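Local coordinates for protein EIAV protease (Equine infectious anemia virus, PDB 1FMB) that is a dimeric retroviral aspartic protease that probably cleaves the viral polyproteins, at residues 36-39 against 40-43. The protein carries 1 engineered substitution. Residues are numbered along the deposited sequence; the frame is centred on the assembly and turned at random.
Sequences AHYN and RLKY
His37 and Arg40 run side by side and point the same way in the last turn of helix 35-40, a short helix in the retroviral aspartic protease fold that follows strand 32-34. Their flat ends are far from parallel: with the imidazole and guanidinium planes 73° apart, this is no parallel stack. Instead His37 CD2 lies over one face of the guanidinium, offset toward its rim, and Arg40 NH1 lies 3.8 Å from both His37 CD2 and His37 NE2. A bend at chi3 (64°) in the otherwise extended outer chain of Arg40 turns its end alongside the imidazole. The ring is also tied down elsewhere, since His37 ND1 is hydrogen-bonded to Thr88 OG1, which limits its rotation.

Arg40 N bonds to His37 O at 3.0 Å and only weakly, as an i to i+4 bond, to Ala36 O at 3.3 Å, while Leu41 N reaches Tyr38 O at 3.3 Å with a fairly straight N-H angle of 159°. The His37 and Tyr38 bonds are both i to i+3, consistent with a tightening toward 3-10 geometry.

Leu41 packs on the buried side with Leu20 of strand 18-24. Leu41 CD1 comes obliquely to the Tyr38 ring, 4.3 Å from Tyr38 CD1; that ring also meets Phe63 edge-to-face. Leu41 CG rests beside two carbonyl oxygens, 3.4 Å from His37 O and 3.6 Å from Tyr38 O.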
loop_
_atom_site.group_PDB
_atom_site.type_symbol
_atom_site.label_atom_id
_atom_site.label_comp_id
_atom_site.label_asym_id
_atom_site.label_seq_id
_atom_site.Cartn_x
_atom_site.Cartn_y
_atom_site.Cartn_z
ATOM N N ALA A 36 -12.113 -15.040 3.142
ATOM C CA ALA A 36 -11.639 -16.422 3.140
ATOM C C ALA A 36 -10.844 -16.590 4.442
ATOM O O ALA A 36 -11.059 -17.601 5.105
ATOM C CB ALA A 36 -10.713 -16.800 2.002
ATOM N N HIS A 37 -10.027 -15.602 4.850
ATOM C CA HIS A 37 -9.303 -15.702 6.114
ATOM C C HIS A 37 -10.237 -15.629 7.321
ATOM O O HIS A 37 -10.038 -16.396 8.270
ATOM C CB HIS A 37 -8.208 -14.631 6.223
ATOM C CG HIS A 37 -7.000 -15.015 5.438
ATOM N ND1 HIS A 37 -5.919 -14.172 5.251
ATOM C CD2 HIS A 37 -6.735 -16.107 4.673
ATOM C CE1 HIS A 37 -4.990 -14.775 4.545
ATOM N NE2 HIS A 37 -5.453 -15.965 4.163
ATOM N N TYR A 38 -11.266 -14.778 7.316
ATOM C CA TYR A 38 -12.237 -14.602 8.391
ATOM C C TYR A 38 -12.939 -15.943 8.612
ATOM O O TYR A 38 -13.102 -16.441 9.741
ATOM C CB TYR A 38 -13.155 -13.426 8.042
ATOM C CG TYR A 38 -14.344 -13.379 8.972
ATOM C CD1 TYR A 38 -14.239 -12.715 10.182
ATOM C CD2 TYR A 38 -15.554 -13.970 8.586
ATOM C CE1 TYR A 38 -15.315 -12.728 11.057
ATOM C CE2 TYR A 38 -16.625 -13.961 9.461
ATOM C CZ TYR A 38 -16.503 -13.324 10.668
ATOM O OH TYR A 38 -17.528 -13.279 11.586
ATOM N N ASN A 39 -13.268 -16.632 7.529
ATOM C CA ASN A 39 -13.932 -17.938 7.593
ATOM C C ASN A 39 -13.063 -19.060 8.119
ATOM O O ASN A 39 -13.554 -20.109 8.523
ATOM C CB ASN A 39 -14.422 -18.370 6.212
ATOM C CG ASN A 39 -15.572 -17.479 5.763
ATOM O OD1 ASN A 39 -15.819 -17.384 4.558
ATOM N ND2 ASN A 39 -16.312 -16.826 6.627
ATOM N N ARG A 40 -11.755 -18.887 8.119
ATOM C CA ARG A 40 -10.805 -19.872 8.599
ATOM C C ARG A 40 -10.330 -19.579 10.018
ATOM O O ARG A 40 -9.593 -20.407 10.554
ATOM C CB ARG A 40 -9.526 -19.777 7.738
ATOM C CG ARG A 40 -9.365 -20.718 6.565
ATOM C CD ARG A 40 -8.242 -20.240 5.642
ATOM N NE ARG A 40 -6.908 -20.241 6.226
ATOM C CZ ARG A 40 -5.789 -20.000 5.551
ATOM N NH1 ARG A 40 -5.774 -19.765 4.236
ATOM N NH2 ARG A 40 -4.607 -20.018 6.145
ATOM N N LEU A 41 -10.686 -18.439 10.632
ATOM C CA LEU A 41 -10.223 -18.147 11.974
ATOM C C LEU A 41 -10.729 -19.204 12.949
ATOM O O LEU A 41 -11.874 -19.652 12.863
ATOM C CB LEU A 41 -10.710 -16.753 12.399
ATOM C CG LEU A 41 -10.190 -15.557 11.589
ATOM C CD1 LEU A 41 -10.755 -14.296 12.217
ATOM C CD2 LEU A 41 -8.660 -15.389 11.515
ATOM N N LYS A 42 -9.933 -19.558 13.944
ATOM C CA LYS A 42 -10.338 -20.572 14.957
ATOM C C LYS A 42 -11.464 -19.991 15.783
ATOM O O LYS A 42 -12.393 -20.736 16.126
ATOM C CB LYS A 42 -9.084 -20.881 15.818
ATOM C CG LYS A 42 -8.047 -21.357 14.799
ATOM C CD LYS A 42 -6.905 -22.243 15.241
ATOM C CE LYS A 42 -7.255 -23.209 16.366
ATOM N NZ LYS A 42 -7.723 -22.495 17.597
ATOM N N TYR A 43 -11.460 -18.674 16.031
ATOM C CA TYR A 43 -12.522 -18.057 16.791
ATOM C C TYR A 43 -12.915 -16.768 16.049
ATOM O O TYR A 43 -11.943 -16.228 15.543
ATOM C CB TYR A 43 -12.070 -17.574 18.178
ATOM C CG TYR A 43 -11.468 -18.678 19.006
ATOM C CD1 TYR A 43 -12.365 -19.640 19.517
ATOM C CD2 TYR A 43 -10.124 -18.786 19.298
ATOM C CE1 TYR A 43 -11.948 -20.701 20.302
ATOM C CE2 TYR A 43 -9.701 -19.847 20.098
ATOM C CZ TYR A 43 -10.598 -20.784 20.587
ATOM O OH TYR A 43 -10.131 -21.816 21.365
#